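Local coordinates for protein PlaB phospholipase (Legionella pneumophila, PDB 6ZTH) that probably hydrolyses phospholipids and binds several NAD(+) molecules in its four-chain assembly, at residues 141-146 and 155-160; 235-240 and 432-437; 320-325 and 334-339. All coordinates share one frame; numbering follows the deposited sequence.

Leaving the six-stranded parallel sheet after strand 123-128, the chain first closes a short loop at contact 1, where the start of helix 143-147 meets the segment leading into helix 160-166. Strand 231-238 then opens contact 2, which is completed only when the chain returns almost two hundred residues later at 432-437, so that the mixed sheet is joined to a small three-stranded antiparallel sheet. Nested inside that long loop is contact 3, which pairs the two strands of hairpin 323-336 beyond helix 300-320. None of the three touches another: contacts 1 and 2 have centres 40 Å apart, and contacts 1 and 3 each lie beside a different bound NAD.

Contact 1: residues 141-146 and 155-160; sequences LGKSRL and GIEPGK. With NAD (nicotinamide-adenine-dinucleotide), chain L.
Lys143 runs its side chain over Pro158 and, at about a right angle, across that of Glu157. Its CB packs against the proline ring, 3.7 Å from Pro158 CD, and a bend at chi2 (102°) carries the outer methylenes past Pro158 O to the carboxylate. There Lys143 NZ forms a salt bridge with Glu157 OE2 at 3.0 Å, weak as a hydrogen bond, and a longer weak bond with Pro158 O. Ser144 follows with its backbone, CA lying 3.5 Å from Glu157 OE1. These residues form the first turn of the short helix 143-147, closed by Leu146 N bonding to Gly142 O; the loop pressed against it runs to Gly159, the N-cap residue of helix 160-166. Arg145 points away from this loop and into an NAD site: NH1 comes within 2.6 Å of the ribose hydroxyl oxygen O2B, which lies over one face of the guanidinium, while the NAD phosphate oxygen O1N lies in plane at its edge. Asn209 of the same site accepts a bond from NH2. Leu146 reaches back to the loop, its CD2 tightly packed at 3.3 Å from Pro158 CG, with Trp24 and Leu163 touching both side chains.

Contact 2: residues 235-240 and 432-437; sequences LHQEGD and RLLDFH
Gln237 reaches from strand 231-238 along Leu434 to the backbone of the facing segment. Its CB starts the contact, 3.5 Å from Leu434 CD1, and CG stays beside the same methyl as the two side chains run antiparallel to one another. With CG anti to the backbone N (chi1 -164°) and chi2 fully extended, the chain runs straight out past the leucine and delivers its amide to the backbone just before strand 434-438. CD still lies near Leu434 CD1, but the polar tip belongs to main-chain groups. NE2 donates to Arg432 O at 3.0 Å, with an angle of 166° at the hydrogen. The acceptor lies in the plane of the glutamine amide, whereas NE2 stands well above the carbonyl plane of Arg432, so the bond is straight at the donor but does not follow a lone pair. At the other corner of the amide, OE1 accepts from the backbone N of Gln460 in the neighbouring strand 451-463. Bonds at both ends thus fix the rotation of this buried group.

Two residues back along the strand, Leu235 meets Phe436. Its CD2 stands over the centre of the phenyl ring, 4.0 Å from the centroid and 7° off the normal, a CH-pi contact, while CD1 approaches Phe436 CD2 at 3.8 Å. Leu434 also touches Ile457 of strand 451-463 and Val246 of strand 245-252, both in the mixed sheet. The arrangement is face-to-face packing of two beta-sheets, with side chains of edge strand 434-438 of the three-stranded antiparallel sheet laid on the larger mixed sheet.

Contact 3: residues 320-325 and 334-339; sequences NEHKEF and EYITNR. With NAD (nicotinamide-adenine-dinucleotide), chain H.
A beta hairpin formed by strands 323-327 and 332-336 stands beyond helix 300-320, and this contact joins the base of its two arms. Glu324 and Tyr335 are an antiparallel hydrogen-bonded pair: Tyr335 N donates to Glu324 O at 2.8 Å and Glu324 N to Tyr335 O at 3.1 Å. On either side of it, Lys323 with Ile336 and Phe325 with Glu334 form non-hydrogen-bonded pairs, whose side chains share one face of the hairpin. There Glu334 runs alongside Phe325, its CG over the ring face in a CH-pi contact, 4.2 Å from the centroid. Carboxylate and ring planes are 28° apart. Lys323 CG packs tightly on Ile336 CD1, at 3.3 Å.

Beyond the strand ends one more backbone bond, Thr337 N to His322 O, continues the pairing, and side chains add to it. The hydroxyl OG1 of Thr337 donates to Glu321 O at 2.6 Å. The imidazole of His322, turned with CG anti to the backbone N (chi1 168°), brings ND1 to Thr337 O at 3.3 Å. That oxygen lies in the ring plane, although ND1 stands above the plane of the carbonyl.

On the opposite face Tyr335 looks toward a bound NAD, its OH 3.6 Å from the nicotinamide carbon C3N. Arg202, which is bonded to this NAD, also makes a cation-pi contact with Tyr335 and a long, weak ion pair with Glu324. The hairpin therefore has two chemically different sides: on one, lysine and glutamate chains lie along hydrophobic neighbours, and on the other, an aromatic ring and, more distantly, a carboxylate approach an NAD-binding arginine, whose positive charge they would be expected to favour.

Contact 1: residues 141-146 and 155-160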
loop_
_atom_site.group_PDB
_atom_site.type_symbol
_atom_site.label_atom_id
_atom_site.label_comp_id
_atom_site.label_asym_id
_atom_site.label_seq_id
_atom_site.Cartn_x
_atom_site.Cartn_y
_atom_site.Cartn_z
ATOM N N LEU D 141 17.065 -2.897 1.560
ATOM C CA LEU D 141 16.906 -2.279 2.871
ATOM C C LEU D 141 16.722 -0.779 2.667
ATOM O O LEU D 141 17.650 -0.091 2.227
ATOM C CB LEU D 141 18.110 -2.567 3.763
ATOM C CG LEU D 141 18.261 -3.981 4.330
ATOM C CD1 LEU D 141 18.102 -5.053 3.263
ATOM C CD2 LEU D 141 19.617 -4.119 5.016
ATOM N N GLY D 142 15.530 -0.271 2.968
ATOM C CA GLY D 142 15.196 1.114 2.706
ATOM C C GLY D 142 16.269 2.109 3.090
ATOM O O GLY D 142 17.153 1.810 3.898
ATOM N N LYS D 143 16.195 3.310 2.513
ATOM C CA LYS D 143 17.201 4.336 2.761
ATOM C C LYS D 143 17.229 4.796 4.211
ATOM O O LYS D 143 18.190 5.462 4.611
ATOM C CB LYS D 143 16.957 5.518 1.810
ATOM C CG LYS D 143 16.070 6.638 2.348
ATOM C CD LYS D 143 16.918 7.816 2.797
ATOM C CE LYS D 143 16.176 9.141 2.742
ATOM N NZ LYS D 143 17.088 10.281 3.061
ATOM N N SER D 144 16.214 4.455 5.007
ATOM C CA SER D 144 16.230 4.797 6.426
ATOM C C SER D 144 16.999 3.756 7.232
ATOM O O SER D 144 17.894 4.101 8.013
ATOM C CB SER D 144 14.798 4.926 6.948
ATOM O OG SER D 144 13.939 4.007 6.298
ATOM N N ARG D 145 16.656 2.477 7.058
ATOM C CA ARG D 145 17.401 1.409 7.715
ATOM C C ARG D 145 18.884 1.497 7.389
ATOM O O ARG D 145 19.740 1.249 8.244
ATOM C CB ARG D 145 16.863 0.046 7.275
ATOM C CG ARG D 145 15.584 -0.386 7.959
ATOM C CD ARG D 145 15.875 -1.139 9.245
ATOM N NE ARG D 145 16.495 -2.441 9.007
ATOM C CZ ARG D 145 15.883 -3.477 8.441
ATOM N NH1 ARG D 145 14.621 -3.376 8.040
ATOM N NH2 ARG D 145 16.533 -4.619 8.274
ATOM N N LEU D 146 19.204 1.854 6.147
ATOM C CA LEU D 146 20.569 1.758 5.652
ATOM C C LEU D 146 21.439 2.908 6.133
ATOM O O LEU D 146 22.648 2.727 6.311
ATOM C CB LEU D 146 20.524 1.688 4.130
ATOM C CG LEU D 146 21.703 2.147 3.288
ATOM C CD1 LEU D 146 22.808 1.123 3.376
ATOM C CD2 LEU D 146 21.202 2.324 1.867
ATOM N N GLY D 155 28.639 8.868 6.433
ATOM C CA GLY D 155 27.709 9.232 5.389
ATOM C C GLY D 155 26.282 9.400 5.891
ATOM O O GLY D 155 25.924 8.998 6.994
ATOM N N ILE D 156 25.463 10.014 5.041
ATOM C CA ILE D 156 24.058 10.239 5.333
ATOM C C ILE D 156 23.223 9.276 4.491
ATOM O O ILE D 156 23.734 8.553 3.636
ATOM C CB ILE D 156 23.641 11.702 5.079
ATOM N N GLU D 157 21.915 9.277 4.742
ATOM C CA GLU D 157 21.027 8.344 4.066
ATOM C C GLU D 157 21.068 8.568 2.553
ATOM O O GLU D 157 21.310 9.688 2.089
ATOM C CB GLU D 157 19.593 8.506 4.572
ATOM C CG GLU D 157 19.410 8.310 6.073
ATOM C CD GLU D 157 17.944 8.333 6.492
ATOM O OE1 GLU D 157 17.621 7.787 7.568
ATOM O OE2 GLU D 157 17.117 8.901 5.747
ATOM N N PRO D 158 20.823 7.526 1.764
ATOM C CA PRO D 158 20.907 7.668 0.306
ATOM C C PRO D 158 19.744 8.462 -0.267
ATOM O O PRO D 158 18.783 8.820 0.415
ATOM C CB PRO D 158 20.876 6.230 -0.225
ATOM C CG PRO D 158 20.533 5.361 0.919
ATOM C CD PRO D 158 20.539 6.144 2.194
ATOM N N GLY D 159 19.856 8.732 -1.565
ATOM C CA GLY D 159 18.693 9.094 -2.349
ATOM C C GLY D 159 17.966 7.834 -2.791
ATOM O O GLY D 159 18.579 6.820 -3.125
ATOM N N LYS D 160 16.635 7.901 -2.776
ATOM C CA LYS D 160 15.849 6.702 -3.047
ATOM C C LYS D 160 16.065 6.192 -4.466
ATOM O O LYS D 160 15.991 4.981 -4.705
ATOM C CB LYS D 160 14.366 6.981 -2.797
ATOM C CG LYS D 160 13.502 5.731 -2.750
ATOM C CD LYS D 160 12.869 5.440 -4.103
ATOM C CE LYS D 160 11.627 4.572 -3.965
ATOM N NZ LYS D 160 10.701 4.748 -5.119
HETATM P PA NAD L . 13.258 -10.065 7.341
HETATM O O1A NAD L . 12.290 -11.173 7.047
HETATM O O2A NAD L . 14.492 -10.631 8.012
HETATM O O5B NAD L . 12.537 -8.977 8.323
HETATM C C5B NAD L . 11.303 -8.415 7.905
HETATM C C4B NAD L . 11.053 -7.108 8.768
HETATM O O4B NAD L . 11.286 -7.503 10.259
HETATM C C3B NAD L . 11.898 -6.211 8.493
HETATM O O3B NAD L . 11.229 -4.907 8.438
HETATM C C2B NAD L . 13.003 -6.195 9.733
HETATM O O2B NAD L . 13.642 -4.889 9.860
HETATM C C1B NAD L . 12.288 -6.453 10.773
HETATM N N9A NAD L . 13.142 -6.998 11.880
HETATM C C8A NAD L . 13.553 -8.265 11.829
HETATM N N7A NAD L . 14.297 -8.493 12.929
HETATM C C5A NAD L . 14.340 -7.357 13.646
HETATM C C6A NAD L . 14.945 -7.030 14.853
HETATM N N6A NAD L . 15.780 -7.832 15.774
HETATM N N1A NAD L . 14.800 -5.810 15.341
HETATM C C2A NAD L . 14.066 -4.882 14.672
HETATM N N3A NAD L . 13.469 -5.196 13.491
HETATM C C4A NAD L . 13.614 -6.435 13.000
HETATM O O3 NAD L . 13.680 -9.314 5.923
HETATM P PN NAD L . 14.628 -7.976 5.816
HETATM O O1N NAD L . 15.587 -7.914 6.978
HETATM O O2N NAD L . 13.761 -6.727 5.810
HETATM O O5D NAD L . 15.459 -8.068 4.382
HETATM C C5D NAD L . 14.693 -8.167 3.197
HETATM C C4D NAD L . 15.070 -9.409 2.409
HETATM O O4D NAD L . 16.348 -9.643 2.527
HETATM C C3D NAD L . 14.274 -10.745 2.979
HETATM O O3D NAD L . 13.941 -11.628 1.825
HETATM C C2D NAD L . 15.059 -11.330 3.739
HETATM O O2D NAD L . 14.773 -12.819 3.761
HETATM C C1D NAD L . 16.468 -11.056 3.065
HETATM N N1N NAD L . 17.515 -11.102 3.897
HETATM C C2N NAD L . 17.821 -10.032 4.678
HETATM C C3N NAD L . 18.937 -10.081 5.526
HETATM C C7N NAD L . 19.308 -8.853 6.420
HETATM O O7N NAD L . 20.438 -8.643 6.678
HETATM N N7N NAD L . 18.261 -7.950 6.934
HETATM C C4N NAD L . 19.706 -11.210 5.574
HETATM C C5N NAD L . 19.393 -12.281 4.795
HETATM C C6N NAD L . 18.285 -12.227 3.942
#

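Contact 2: residues 235-240 and 432-437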
loop_
_atom_site.group_PDB
_atom_site.type_symbol
_atom_site.label_atom_id
_atom_site.label_comp_id
_atom_site.label_asym_id
_atom_site.label_seq_id
_atom_site.Cartn_x
_atom_site.Cartn_y
_atom_site.Cartn_z
ATOM N N LEU D 235 15.033 -18.503 -22.024
ATOM C CA LEU D 235 14.292 -19.759 -22.143
ATOM C C LEU D 235 12.904 -19.426 -22.687
ATOM O O LEU D 235 12.049 -18.911 -21.957
ATOM C CB LEU D 235 14.201 -20.482 -20.800
ATOM C CG LEU D 235 15.522 -20.761 -20.083
ATOM C CD1 LEU D 235 15.292 -21.435 -18.737
ATOM C CD2 LEU D 235 16.425 -21.618 -20.959
ATOM N N HIS D 236 12.679 -19.717 -23.967
ATOM C CA HIS D 236 11.411 -19.438 -24.628
ATOM C C HIS D 236 10.573 -20.711 -24.659
ATOM O O HIS D 236 10.984 -21.716 -25.249
ATOM C CB HIS D 236 11.632 -18.917 -26.049
ATOM C CG HIS D 236 12.436 -17.655 -26.118
ATOM N ND1 HIS D 236 11.898 -16.451 -26.521
ATOM C CD2 HIS D 236 13.741 -17.414 -25.851
ATOM C CE1 HIS D 236 12.835 -15.520 -26.491
ATOM N NE2 HIS D 236 13.963 -16.077 -26.087
ATOM N N GLN D 237 9.396 -20.662 -24.038
ATOM C CA GLN D 237 8.489 -21.804 -24.014
ATOM C C GLN D 237 7.784 -21.933 -25.361
ATOM O O GLN D 237 7.139 -20.986 -25.825
ATOM C CB GLN D 237 7.469 -21.647 -22.892
ATOM C CG GLN D 237 6.748 -22.931 -22.533
ATOM C CD GLN D 237 5.739 -22.732 -21.423
ATOM O OE1 GLN D 237 5.016 -21.736 -21.396
ATOM N NE2 GLN D 237 5.687 -23.680 -20.495
ATOM N N GLU D 238 7.890 -23.110 -25.976
ATOM C CA GLU D 238 7.319 -23.364 -27.289
ATOM C C GLU D 238 6.547 -24.677 -27.265
ATOM O O GLU D 238 6.601 -25.442 -26.297
ATOM C CB GLU D 238 8.408 -23.414 -28.372
ATOM C CG GLU D 238 9.337 -22.206 -28.397
ATOM C CD GLU D 238 8.597 -20.893 -28.563
ATOM O OE1 GLU D 238 8.592 -20.087 -27.610
ATOM O OE2 GLU D 238 8.024 -20.664 -29.649
ATOM N N GLY D 239 5.821 -24.930 -28.348
ATOM C CA GLY D 239 5.078 -26.163 -28.523
ATOM C C GLY D 239 3.622 -25.907 -28.859
ATOM O O GLY D 239 3.126 -24.783 -28.818
ATOM N N ASP D 240 2.943 -26.998 -29.201
ATOM C CA ASP D 240 1.516 -26.959 -29.509
ATOM C C ASP D 240 0.762 -28.003 -28.692
ATOM O O ASP D 240 1.240 -29.122 -28.506
ATOM C CB ASP D 240 1.278 -27.195 -31.000
ATOM C CG ASP D 240 1.312 -25.912 -31.804
ATOM O OD1 ASP D 240 0.248 -25.276 -31.960
ATOM O OD2 ASP D 240 2.407 -25.540 -32.276
ATOM N N ARG D 432 1.520 -22.919 -18.534
ATOM C CA ARG D 432 1.952 -24.309 -18.530
ATOM C C ARG D 432 3.322 -24.446 -17.878
ATOM O O ARG D 432 4.153 -23.533 -17.933
ATOM C CB ARG D 432 2.009 -24.872 -19.954
ATOM C CG ARG D 432 1.979 -26.394 -20.026
ATOM C CD ARG D 432 0.651 -26.952 -19.525
ATOM N NE ARG D 432 0.348 -28.259 -20.105
ATOM C CZ ARG D 432 0.858 -29.410 -19.674
ATOM N NH1 ARG D 432 1.703 -29.428 -18.651
ATOM N NH2 ARG D 432 0.521 -30.547 -20.268
ATOM N N LEU D 433 3.547 -25.611 -17.274
ATOM C CA LEU D 433 4.804 -25.890 -16.594
ATOM C C LEU D 433 5.972 -25.828 -17.568
ATOM O O LEU D 433 5.906 -26.375 -18.673
ATOM C CB LEU D 433 4.732 -27.270 -15.932
ATOM C CG LEU D 433 6.039 -28.005 -15.646
ATOM C CD1 LEU D 433 6.864 -27.226 -14.648
ATOM C CD2 LEU D 433 5.773 -29.412 -15.129
ATOM N N LEU D 434 7.046 -25.164 -17.151
ATOM C CA LEU D 434 8.275 -25.059 -17.930
ATOM C C LEU D 434 9.359 -25.875 -17.240
ATOM O O LEU D 434 9.680 -25.619 -16.075
ATOM C CB LEU D 434 8.712 -23.602 -18.072
ATOM C CG LEU D 434 9.952 -23.338 -18.926
ATOM C CD1 LEU D 434 9.558 -22.884 -20.320
ATOM C CD2 LEU D 434 10.837 -22.301 -18.253
ATOM N N ASP D 435 9.918 -26.848 -17.955
ATOM C CA ASP D 435 10.964 -27.714 -17.430
ATOM C C ASP D 435 12.190 -27.604 -18.322
ATOM O O ASP D 435 12.143 -27.977 -19.499
ATOM C CB ASP D 435 10.483 -29.168 -17.344
ATOM C CG ASP D 435 10.950 -29.859 -16.078
ATOM O OD1 ASP D 435 12.174 -29.879 -15.826
ATOM O OD2 ASP D 435 10.096 -30.386 -15.333
ATOM N N PHE D 436 13.279 -27.084 -17.761
ATOM C CA PHE D 436 14.536 -26.903 -18.473
ATOM C C PHE D 436 15.622 -27.723 -17.792
ATOM O O PHE D 436 15.707 -27.753 -16.561
ATOM C CB PHE D 436 14.940 -25.430 -18.512
ATOM C CG PHE D 436 16.359 -25.206 -18.928
ATOM C CD1 PHE D 436 16.786 -25.561 -20.195
ATOM C CD2 PHE D 436 17.270 -24.646 -18.051
ATOM C CE1 PHE D 436 18.094 -25.357 -20.580
ATOM C CE2 PHE D 436 18.578 -24.440 -18.429
ATOM C CZ PHE D 436 18.992 -24.796 -19.696
ATOM N N HIS D 437 16.455 -28.378 -18.599
ATOM C CA HIS D 437 17.469 -29.304 -18.111
ATOM C C HIS D 437 18.812 -29.015 -18.766
ATOM O O HIS D 437 18.880 -28.828 -19.984
ATOM C CB HIS D 437 17.062 -30.754 -18.404
ATOM C CG HIS D 437 15.669 -31.092 -17.975
ATOM N ND1 HIS D 437 14.859 -31.948 -18.688
ATOM C CD2 HIS D 437 14.946 -30.699 -16.899
ATOM C CE1 HIS D 437 13.695 -32.066 -18.073
ATOM N NE2 HIS D 437 13.723 -31.318 -16.985
#

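Contact 3: residues 320-325 and 334-339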
loop_
_atom_site.group_PDB
_atom_site.type_symbol
_atom_site.label_atom_id
_atom_site.label_comp_id
_atom_site.label_asym_id
_atom_site.label_seq_id
_atom_site.Cartn_x
_atom_site.Cartn_y
_atom_site.Cartn_z
ATOM N N ASN D 320 43.167 -18.518 0.367
ATOM C CA ASN D 320 43.689 -18.078 1.654
ATOM C C ASN D 320 42.600 -17.558 2.581
ATOM O O ASN D 320 42.788 -17.569 3.803
ATOM C CB ASN D 320 44.740 -16.982 1.450
ATOM C CG ASN D 320 46.122 -17.540 1.178
ATOM O OD1 ASN D 320 46.737 -17.237 0.155
ATOM N ND2 ASN D 320 46.624 -18.356 2.099
ATOM N N GLU D 321 41.474 -17.103 2.035
ATOM C CA GLU D 321 40.379 -16.561 2.826
ATOM C C GLU D 321 39.208 -17.528 2.946
ATOM O O GLU D 321 38.116 -17.118 3.351
ATOM C CB GLU D 321 39.908 -15.235 2.226
ATOM C CG GLU D 321 40.744 -14.042 2.663
ATOM C CD GLU D 321 40.723 -12.906 1.660
ATOM O OE1 GLU D 321 39.716 -12.767 0.934
ATOM O OE2 GLU D 321 41.716 -12.148 1.602
ATOM N N HIS D 322 39.412 -18.802 2.606
ATOM C CA HIS D 322 38.343 -19.783 2.749
ATOM C C HIS D 322 37.960 -19.975 4.211
ATOM O O HIS D 322 36.780 -20.165 4.531
ATOM C CB HIS D 322 38.771 -21.114 2.129
ATOM C CG HIS D 322 37.871 -22.261 2.471
ATOM N ND1 HIS D 322 36.497 -22.149 2.490
ATOM C CD2 HIS D 322 38.149 -23.544 2.800
ATOM C CE1 HIS D 322 35.968 -23.314 2.819
ATOM N NE2 HIS D 322 36.949 -24.177 3.012
ATOM N N LYS D 323 38.940 -19.923 5.112
ATOM C CA LYS D 323 38.715 -20.166 6.532
ATOM C C LYS D 323 39.387 -19.070 7.343
ATOM O O LYS D 323 40.593 -18.841 7.203
ATOM C CB LYS D 323 39.258 -21.537 6.948
ATOM C CG LYS D 323 38.285 -22.680 6.737
ATOM C CD LYS D 323 38.870 -23.992 7.238
ATOM C CE LYS D 323 38.309 -25.185 6.477
ATOM N NZ LYS D 323 39.349 -25.857 5.645
ATOM N N GLU D 324 38.609 -18.401 8.189
ATOM C CA GLU D 324 39.114 -17.383 9.099
ATOM C C GLU D 324 38.670 -17.725 10.512
ATOM O O GLU D 324 37.537 -18.171 10.723
ATOM C CB GLU D 324 38.616 -15.985 8.719
ATOM C CG GLU D 324 39.564 -14.866 9.126
ATOM C CD GLU D 324 38.851 -13.553 9.399
ATOM O OE1 GLU D 324 37.621 -13.481 9.193
ATOM O OE2 GLU D 324 39.526 -12.590 9.820
ATOM N N PHE D 325 39.563 -17.513 11.477
ATOM C CA PHE D 325 39.303 -17.831 12.875
ATOM C C PHE D 325 39.560 -16.587 13.711
ATOM O O PHE D 325 40.700 -16.116 13.788
ATOM C CB PHE D 325 40.186 -18.988 13.357
ATOM C CG PHE D 325 39.954 -20.280 12.623
ATOM C CD1 PHE D 325 40.264 -20.393 11.279
ATOM C CD2 PHE D 325 39.430 -21.383 13.277
ATOM C CE1 PHE D 325 40.049 -21.575 10.602
ATOM C CE2 PHE D 325 39.217 -22.570 12.602
ATOM C CZ PHE D 325 39.528 -22.665 11.263
ATOM N N GLU D 334 34.711 -19.615 13.747
ATOM C CA GLU D 334 35.297 -19.984 12.466
ATOM C C GLU D 334 34.325 -19.569 11.372
ATOM O O GLU D 334 33.147 -19.939 11.415
ATOM C CB GLU D 334 35.586 -21.488 12.405
ATOM C CG GLU D 334 35.716 -22.065 11.003
ATOM C CD GLU D 334 35.862 -23.579 11.013
ATOM O OE1 GLU D 334 35.876 -24.185 9.922
ATOM O OE2 GLU D 334 35.963 -24.159 12.114
ATOM N N TYR D 335 34.814 -18.808 10.400
ATOM C CA TYR D 335 33.997 -18.309 9.303
ATOM C C TYR D 335 34.448 -18.956 8.002
ATOM O O TYR D 335 35.641 -18.954 7.683
ATOM C CB TYR D 335 34.087 -16.785 9.207
ATOM C CG TYR D 335 33.474 -16.077 10.395
ATOM C CD1 TYR D 335 32.105 -16.123 10.622
ATOM C CD2 TYR D 335 34.264 -15.375 11.295
ATOM C CE1 TYR D 335 31.539 -15.485 11.709
ATOM C CE2 TYR D 335 33.706 -14.731 12.385
ATOM C CZ TYR D 335 32.343 -14.792 12.586
ATOM O OH TYR D 335 31.779 -14.156 13.668
ATOM N N ILE D 336 33.491 -19.514 7.265
ATOM C CA ILE D 336 33.745 -20.192 6.000
ATOM C C ILE D 336 33.222 -19.312 4.875
ATOM O O ILE D 336 32.047 -18.922 4.878
ATOM C CB ILE D 336 33.082 -21.581 5.963
ATOM C CG1 ILE D 336 33.808 -22.546 6.903
ATOM C CG2 ILE D 336 33.055 -22.118 4.539
ATOM C CD1 ILE D 336 35.020 -23.218 6.289
ATOM N N THR D 337 34.089 -19.001 3.914
ATOM C CA THR D 337 33.713 -18.239 2.729
ATOM C C THR D 337 34.195 -18.998 1.504
ATOM O O THR D 337 35.392 -19.278 1.376
ATOM C CB THR D 337 34.306 -16.827 2.756
ATOM O OG1 THR D 337 35.707 -16.884 2.464
ATOM C CG2 THR D 337 34.098 -16.183 4.120
ATOM N N ASN D 338 33.268 -19.333 0.609
ATOM C CA ASN D 338 33.559 -20.075 -0.603
ATOM C C ASN D 338 33.376 -19.158 -1.818
ATOM O O ASN D 338 33.451 -17.927 -1.700
ATOM C CB ASN D 338 32.664 -21.316 -0.652
ATOM C CG ASN D 338 33.042 -22.346 0.396
ATOM O OD1 ASN D 338 34.222 -22.579 0.654
ATOM N ND2 ASN D 338 32.039 -22.969 1.005
ATOM N N ARG D 339 33.146 -19.758 -2.981
ATOM C CA ARG D 339 32.847 -19.033 -4.209
ATOM C C ARG D 339 31.372 -19.211 -4.540
ATOM O O ARG D 339 30.825 -20.311 -4.406
ATOM C CB ARG D 339 33.725 -19.525 -5.361
ATOM C CG ARG D 339 35.223 -19.448 -5.069
ATOM C CD ARG D 339 35.962 -20.707 -5.507
ATOM N NE ARG D 339 35.895 -20.920 -6.951
ATOM C CZ ARG D 339 36.767 -20.429 -7.830
ATOM N NH1 ARG D 339 37.788 -19.684 -7.424
ATOM N NH2 ARG D 339 36.613 -20.686 -9.121
HETATM P PA NAD H . 24.210 -14.596 12.001
HETATM O O1A NAD H . 25.248 -13.589 12.404
HETATM O O2A NAD H . 24.408 -14.986 10.551
HETATM O O5B NAD H . 22.717 -13.961 12.213
HETATM C C5B NAD H . 21.599 -14.741 11.828
HETATM C C4B NAD H . 20.276 -13.872 11.927
HETATM O O4B NAD H . 20.123 -13.344 13.386
HETATM C C3B NAD H . 20.341 -12.833 11.212
HETATM O O3B NAD H . 18.986 -12.433 10.817
HETATM C C2B NAD H . 21.004 -11.650 12.181
HETATM O O2B NAD H . 20.678 -10.327 11.635
HETATM C C1B NAD H . 20.420 -11.823 13.298
HETATM N N9A NAD H . 21.210 -11.422 14.529
HETATM C C8A NAD H . 22.525 -11.669 14.605
HETATM N N7A NAD H . 22.963 -11.209 15.789
HETATM C C5A NAD H . 21.913 -10.692 16.450
HETATM C C6A NAD H . 21.803 -10.096 17.696
HETATM N N6A NAD H . 22.827 -9.829 18.729
HETATM N N1A NAD H . 20.628 -9.662 18.119
HETATM C C2A NAD H . 19.529 -9.801 17.331
HETATM N N3A NAD H . 19.630 -10.385 16.106
HETATM C C4A NAD H . 20.828 -10.828 15.676
HETATM O O3 NAD H . 24.321 -15.947 12.955
HETATM P PN NAD H . 25.578 -16.268 13.953
HETATM O O1N NAD H . 26.856 -16.312 13.153
HETATM O O2N NAD H . 25.323 -17.605 14.630
HETATM O O5D NAD H . 25.686 -15.089 15.114
HETATM C C5D NAD H . 26.434 -15.388 16.276
HETATM C C4D NAD H . 27.099 -14.120 16.785
HETATM O O4D NAD H . 28.138 -13.843 16.054
HETATM C C3D NAD H . 26.031 -12.862 16.664
HETATM O O3D NAD H . 26.117 -12.045 17.908
HETATM C C2D NAD H . 26.384 -12.187 15.685
HETATM O O2D NAD H . 26.059 -10.726 15.933
HETATM C C1D NAD H . 27.958 -12.419 15.592
HETATM N N1N NAD H . 28.434 -12.279 14.342
HETATM C C2N NAD H . 29.378 -11.330 14.098
HETATM C C3N NAD H . 29.894 -11.169 12.804
HETATM C C7N NAD H . 30.968 -10.070 12.535
HETATM O O7N NAD H . 31.549 -10.047 11.511
HETATM N N7N NAD H . 31.243 -9.056 13.570
HETATM C C4N NAD H . 29.449 -11.965 11.786
HETATM C C5N NAD H . 28.508 -12.917 12.032
HETATM C C6N NAD H . 27.998 -13.078 13.328
#